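Local structure of sialidase B (4XJW) at residues Y370-Y384 with H397-S411. The protein cleaves terminal sialic acid residues from oligosaccharides, glycoproteins and glycolipids, acting as an intramolecular trans-sialidase of glycosyl hydrolase family 33. The protein carries 1 engineered substitution. Residues are numbered along the deposited sequence; the frame is centred on the assembly and turned at random.
Sequences YEVLEGGKSLTVEQY and HNGKQVPMNVFYKDS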
loop_
_atom_site.group_PDB
_atom_site.type_symbol
_atom_site.label_atom_id
_atom_site.label_comp_id
_atom_site.label_asym_id
_atom_site.label_seq_id
_atom_site.Cartn_x
_atom_site.Cartn_y
_atom_site.Cartn_z
ATOM N N TYR A 370 3.994 26.247 7.323
ATOM C CA TYR A 370 4.015 26.731 5.938
ATOM C C TYR A 370 2.720 27.451 5.572
ATOM O O TYR A 370 2.318 27.500 4.408
ATOM C CB TYR A 370 4.362 25.617 4.943
ATOM C CG TYR A 370 5.820 25.257 5.002
ATOM C CD1 TYR A 370 6.280 24.317 5.916
ATOM C CD2 TYR A 370 6.746 25.885 4.176
ATOM C CE1 TYR A 370 7.615 23.995 5.991
ATOM C CE2 TYR A 370 8.090 25.570 4.246
ATOM C CZ TYR A 370 8.514 24.622 5.160
ATOM O OH TYR A 370 9.845 24.286 5.249
ATOM N N GLU A 371 2.085 28.019 6.591
ATOM C CA GLU A 371 0.855 28.778 6.426
ATOM C C GLU A 371 1.138 30.270 6.274
ATOM O O GLU A 371 2.111 30.785 6.834
ATOM C CB GLU A 371 -0.077 28.510 7.605
ATOM C CG GLU A 371 -0.553 27.056 7.658
ATOM C CD GLU A 371 -1.091 26.638 9.021
ATOM O OE1 GLU A 371 -1.069 27.459 9.961
ATOM O OE2 GLU A 371 -1.533 25.476 9.144
ATOM N N VAL A 372 0.293 30.955 5.508
ATOM C CA VAL A 372 0.494 32.372 5.204
ATOM C C VAL A 372 -0.169 33.278 6.237
ATOM O O VAL A 372 -1.355 33.122 6.546
ATOM C CB VAL A 372 -0.075 32.729 3.821
ATOM C CG1 VAL A 372 0.172 34.201 3.509
ATOM C CG2 VAL A 372 0.535 31.841 2.750
ATOM N N LEU A 373 0.598 34.228 6.764
ATOM C CA LEU A 373 0.059 35.228 7.674
ATOM C C LEU A 373 0.191 36.607 7.041
ATOM O O LEU A 373 1.166 36.881 6.346
ATOM C CB LEU A 373 0.802 35.197 9.013
ATOM C CG LEU A 373 0.349 34.186 10.077
ATOM C CD1 LEU A 373 0.540 32.751 9.638
ATOM C CD2 LEU A 373 1.085 34.421 11.378
ATOM N N GLU A 374 -0.801 37.464 7.262
ATOM C CA GLU A 374 -0.700 38.861 6.849
ATOM C C GLU A 374 -0.778 39.755 8.081
ATOM O O GLU A 374 -1.783 39.760 8.794
ATOM C CB GLU A 374 -1.797 39.233 5.850
ATOM C CG GLU A 374 -1.722 40.689 5.388
ATOM C CD GLU A 374 -2.856 41.068 4.457
ATOM O OE1 GLU A 374 -3.821 40.284 4.347
ATOM O OE2 GLU A 374 -2.775 42.145 3.833
ATOM N N GLY A 375 0.291 40.498 8.339
ATOM C CA GLY A 375 0.358 41.311 9.537
ATOM C C GLY A 375 0.138 40.466 10.775
ATOM O O GLY A 375 -0.559 40.872 11.708
ATOM N N GLY A 376 0.713 39.266 10.763
ATOM C CA GLY A 376 0.648 38.376 11.909
ATOM C C GLY A 376 -0.650 37.598 12.057
ATOM O O GLY A 376 -0.771 36.760 12.951
ATOM N N LYS A 377 -1.625 37.857 11.190
ATOM C CA LYS A 377 -2.903 37.162 11.308
ATOM C C LYS A 377 -3.135 36.136 10.194
ATOM O O LYS A 377 -2.790 36.365 9.033
ATOM C CB LYS A 377 -4.062 38.152 11.450
ATOM C CG LYS A 377 -3.924 39.028 12.695
ATOM C CD LYS A 377 -5.172 39.847 12.990
ATOM C CE LYS A 377 -4.846 41.338 13.076
ATOM N NZ LYS A 377 -6.006 42.156 13.534
ATOM N N SER A 378 -3.711 34.999 10.578
ATOM C CA SER A 378 -3.864 33.846 9.687
ATOM C C SER A 378 -4.832 34.069 8.532
ATOM O O SER A 378 -6.006 34.366 8.744
ATOM C CB SER A 378 -4.322 32.624 10.488
ATOM O OG SER A 378 -3.306 32.171 11.365
ATOM N N LEU A 379 -4.342 33.899 7.309
ATOM C CA LEU A 379 -5.226 33.872 6.153
ATOM C C LEU A 379 -5.807 32.470 6.015
ATOM O O LEU A 379 -5.212 31.495 6.485
ATOM C CB LEU A 379 -4.489 34.271 4.879
ATOM C CG LEU A 379 -3.954 35.694 4.827
ATOM C CD1 LEU A 379 -3.544 36.054 3.407
ATOM C CD2 LEU A 379 -4.986 36.671 5.369
ATOM N N THR A 380 -6.968 32.375 5.375
ATOM C CA THR A 380 -7.619 31.087 5.153
ATOM C C THR A 380 -7.940 30.855 3.679
ATOM O O THR A 380 -7.975 31.797 2.884
ATOM C CB THR A 380 -8.935 30.962 5.964
ATOM O OG1 THR A 380 -9.872 31.958 5.532
ATOM C CG2 THR A 380 -8.678 31.122 7.453
ATOM N N VAL A 381 -8.156 29.589 3.327
ATOM C CA VAL A 381 -8.782 29.219 2.061
ATOM C C VAL A 381 -10.001 28.352 2.364
ATOM O O VAL A 381 -10.177 27.905 3.507
ATOM C CB VAL A 381 -7.816 28.433 1.161
ATOM C CG1 VAL A 381 -6.568 29.260 0.877
ATOM C CG2 VAL A 381 -7.440 27.111 1.813
ATOM N N GLU A 382 -10.833 28.119 1.352
ATOM C CA GLU A 382 -11.971 27.213 1.498
ATOM C C GLU A 382 -11.555 25.810 1.075
ATOM O O GLU A 382 -10.925 25.624 0.033
ATOM C CB GLU A 382 -13.166 27.686 0.671
ATOM C CG GLU A 382 -14.446 26.895 0.934
ATOM C CD GLU A 382 -15.634 27.439 0.156
ATOM O OE1 GLU A 382 -15.471 28.475 -0.523
ATOM O OE2 GLU A 382 -16.714 26.819 0.215
ATOM N N GLN A 383 -11.891 24.830 1.911
ATOM C CA GLN A 383 -11.539 23.432 1.669
ATOM C C GLN A 383 -12.349 22.826 0.511
ATOM O O GLN A 383 -13.454 23.284 0.205
ATOM C CB GLN A 383 -11.753 22.636 2.959
ATOM C CG GLN A 383 -11.180 21.212 2.954
ATOM C CD GLN A 383 -11.496 20.453 4.234
ATOM O OE1 GLN A 383 -12.648 20.101 4.489
ATOM N NE2 GLN A 383 -10.473 20.201 5.043
ATOM N N TYR A 384 -11.784 21.806 -0.139
ATOM C CA TYR A 384 -12.479 21.060 -1.184
ATOM C C TYR A 384 -12.906 19.684 -0.694
ATOM O O TYR A 384 -12.269 19.104 0.188
ATOM C CB TYR A 384 -11.570 20.842 -2.389
ATOM C CG TYR A 384 -11.207 22.086 -3.168
ATOM C CD1 TYR A 384 -10.115 22.864 -2.800
ATOM C CD2 TYR A 384 -11.931 22.460 -4.296
ATOM C CE1 TYR A 384 -9.764 23.994 -3.523
ATOM C CE2 TYR A 384 -11.586 23.584 -5.022
ATOM C CZ TYR A 384 -10.504 24.345 -4.635
ATOM O OH TYR A 384 -10.158 25.468 -5.358
ATOM N N HIS A 397 -15.502 23.238 -3.585
ATOM C CA HIS A 397 -15.488 23.881 -2.289
ATOM C C HIS A 397 -16.641 23.414 -1.398
ATOM O O HIS A 397 -17.768 23.216 -1.865
ATOM C CB HIS A 397 -15.514 25.399 -2.485
ATOM C CG HIS A 397 -14.197 25.974 -2.902
ATOM N ND1 HIS A 397 -14.070 26.863 -3.945
ATOM C CD2 HIS A 397 -12.948 25.793 -2.406
ATOM C CE1 HIS A 397 -12.799 27.201 -4.080
ATOM N NE2 HIS A 397 -12.098 26.567 -3.156
ATOM N N ASN A 398 -16.350 23.218 -0.114
ATOM C CA ASN A 398 -17.326 22.611 0.787
ATOM C C ASN A 398 -17.805 23.500 1.939
ATOM O O ASN A 398 -18.438 23.019 2.873
ATOM C CB ASN A 398 -16.784 21.286 1.337
ATOM C CG ASN A 398 -15.549 21.470 2.201
ATOM O OD1 ASN A 398 -15.311 22.546 2.756
ATOM N ND2 ASN A 398 -14.761 20.412 2.333
ATOM N N GLY A 399 -17.461 24.782 1.894
ATOM C CA GLY A 399 -17.935 25.719 2.899
ATOM C C GLY A 399 -17.103 25.806 4.166
ATOM O O GLY A 399 -17.350 26.669 5.011
ATOM N N LYS A 400 -16.122 24.921 4.312
ATOM C CA LYS A 400 -15.249 24.944 5.487
ATOM C C LYS A 400 -13.975 25.729 5.198
ATOM O O LYS A 400 -13.427 25.631 4.104
ATOM C CB LYS A 400 -14.913 23.514 5.930
ATOM C CG LYS A 400 -13.881 23.408 7.049
ATOM C CD LYS A 400 -13.688 21.962 7.495
ATOM C CE LYS A 400 -12.370 21.782 8.251
ATOM N NZ LYS A 400 -12.341 20.527 9.055
ATOM N N GLN A 401 -13.510 26.515 6.167
ATOM C CA GLN A 401 -12.260 27.261 6.010
ATOM C C GLN A 401 -11.112 26.582 6.753
ATOM O O GLN A 401 -11.287 26.101 7.870
ATOM C CB GLN A 401 -12.418 28.712 6.490
ATOM C CG GLN A 401 -13.307 29.575 5.588
ATOM C CD GLN A 401 -13.388 31.021 6.053
ATOM O OE1 GLN A 401 -12.377 31.720 6.134
ATOM N NE2 GLN A 401 -14.595 31.474 6.371
ATOM N N VAL A 402 -9.938 26.554 6.120
ATOM C CA VAL A 402 -8.716 26.040 6.730
ATOM C C VAL A 402 -7.592 27.046 6.504
ATOM O O VAL A 402 -7.695 27.887 5.608
ATOM C CB VAL A 402 -8.298 24.680 6.115
ATOM C CG1 VAL A 402 -9.399 23.670 6.263
ATOM C CG2 VAL A 402 -7.921 24.841 4.653
ATOM N N PRO A 403 -6.516 26.969 7.310
ATOM C CA PRO A 403 -5.398 27.902 7.125
ATOM C C PRO A 403 -4.792 27.828 5.736
ATOM O O PRO A 403 -4.636 26.734 5.190
ATOM C CB PRO A 403 -4.370 27.419 8.152
ATOM C CG PRO A 403 -5.187 26.811 9.220
ATOM C CD PRO A 403 -6.349 26.163 8.535
ATOM N N MET A 404 -4.440 28.987 5.186
ATOM C CA MET A 404 -3.858 29.070 3.851
ATOM C C MET A 404 -2.432 28.556 3.893
ATOM O O MET A 404 -1.611 29.061 4.653
ATOM C CB MET A 404 -3.877 30.519 3.353
ATOM C CG MET A 404 -3.195 30.745 2.004
ATOM S SD MET A 404 -3.205 32.496 1.578
ATOM C CE MET A 404 -4.963 32.742 1.307
ATOM N N ASN A 405 -2.145 27.552 3.070
ATOM C CA ASN A 405 -0.819 26.940 3.021
ATOM C C ASN A 405 -0.198 27.181 1.647
ATOM O O ASN A 405 -0.886 27.108 0.626
ATOM C CB ASN A 405 -0.944 25.439 3.311
ATOM C CG ASN A 405 0.392 24.769 3.544
ATOM O OD1 ASN A 405 1.220 24.688 2.647
ATOM N ND2 ASN A 405 0.599 24.266 4.753
ATOM N N VAL A 406 1.108 27.449 1.613
ATOM C CA VAL A 406 1.775 27.774 0.357
ATOM C C VAL A 406 1.821 26.599 -0.623
ATOM O O VAL A 406 2.154 26.779 -1.793
ATOM C CB VAL A 406 3.203 28.335 0.571
ATOM C CG1 VAL A 406 3.156 29.640 1.343
ATOM C CG2 VAL A 406 4.096 27.302 1.267
ATOM N N PHE A 407 1.481 25.404 -0.144
ATOM C CA PHE A 407 1.393 24.227 -1.005
ATOM C C PHE A 407 0.010 24.032 -1.644
ATOM O O PHE A 407 -0.200 23.090 -2.416
ATOM C CB PHE A 407 1.798 22.977 -0.209
ATOM C CG PHE A 407 3.289 22.828 -0.043
ATOM C CD1 PHE A 407 3.948 23.441 1.013
ATOM C CD2 PHE A 407 4.026 22.084 -0.953
ATOM C CE1 PHE A 407 5.324 23.306 1.160
ATOM C CE2 PHE A 407 5.409 21.955 -0.820
ATOM C CZ PHE A 407 6.046 22.557 0.236
ATOM N N TYR A 408 -0.920 24.941 -1.354
ATOM C CA TYR A 408 -2.311 24.773 -1.769
ATOM C C TYR A 408 -2.641 25.501 -3.069
ATOM O O TYR A 408 -2.021 26.513 -3.405
ATOM C CB TYR A 408 -3.278 25.284 -0.702
ATOM C CG TYR A 408 -3.307 24.529 0.605
ATOM C CD1 TYR A 408 -2.563 23.370 0.800
ATOM C CD2 TYR A 408 -4.100 24.983 1.648
ATOM C CE1 TYR A 408 -2.616 22.687 2.016
ATOM C CE2 TYR A 408 -4.155 24.316 2.849
ATOM C CZ TYR A 408 -3.412 23.176 3.035
ATOM O OH TYR A 408 -3.493 22.540 4.263
ATOM N N LYS A 409 -3.653 24.995 -3.761
ATOM C CA LYS A 409 -4.099 25.574 -5.029
ATOM C C LYS A 409 -4.658 26.982 -4.821
ATOM O O LYS A 409 -4.445 27.864 -5.648
ATOM C CB LYS A 409 -5.161 24.674 -5.655
ATOM C CG LYS A 409 -5.847 25.257 -6.885
ATOM C CD LYS A 409 -6.879 24.274 -7.410
ATOM C CE LYS A 409 -7.597 24.813 -8.633
ATOM N NZ LYS A 409 -8.610 23.849 -9.153
ATOM N N ASP A 410 -5.336 27.196 -3.697
ATOM C CA ASP A 410 -6.036 28.458 -3.450
ATOM C C ASP A 410 -5.194 29.526 -2.743
ATOM O O ASP A 410 -5.703 30.604 -2.415
ATOM C CB ASP A 410 -7.315 28.211 -2.638
ATOM C CG ASP A 410 -8.390 27.472 -3.420
ATOM O OD1 ASP A 410 -8.139 27.035 -4.564
ATOM O OD2 ASP A 410 -9.501 27.318 -2.858
ATOM N N SER A 411 -3.923 29.232 -2.489
ATOM C CA SER A 411 -3.072 30.160 -1.742
ATOM C C SER A 411 -2.739 31.457 -2.499
ATOM O O SER A 411 -2.588 31.470 -3.726
ATOM C CB SER A 411 -1.774 29.480 -1.294
ATOM O OG SER A 411 -1.053 30.306 -0.404
HETATM O O HOH W 1 -1.377 24.017 6.877
HETATM O O HOH W 2 -10.522 29.288 -1.283
HETATM O O HOH W 3 -12.676 18.629 6.881
HETATM O O HOH W 4 -9.183 19.750 8.069
#
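Y384 and H397 both hold CG beside the backbone N, with chi1 of -68° and -77°, and this lays their rings together as an offset stack. The ring centroids are 4.1 Å apart, and H397 CD2 sits over the centre of the tyrosine ring. D410 ties the pair down. D410 OD1 accepts from Y384 OH at 2.7 Å, and D410 OD2 accepts from H397 NE2, also at 2.7 Å. Both oxygens use their syn lone pairs, so the carboxylate fixes the two rings at once. Y263 also stacks on Y384. E382 OE1 lies over the opposite face of the H397 ring, and E382 OE2 takes the N-H of G399 N at 2.7 Å on the anti lone pair. Q383 OE1 receives N398 ND2 at 3.0 Å, in the carbonyl plane; N398 ND2 also bonds to S385 OG, and Q383 NE2 donates to N261 O. M404 is extended up to its bend at chi3 (-68°), which packs its sulfur and methyl between V372, L379 and V381. V381 CG2 meets V402 CG2 at 3.7 Å. Backbone bonds run both ways between V381 and V402. At the start of 370-384, Y370 O accepts from V406 N at 3.0 Å. The contact lies away from the annotated sites. Strand 377-387 pairs antiparallel with 394-398 and, past the corner at G399, with 400-403: a beta hairpin with a bulge between E382 and Y384.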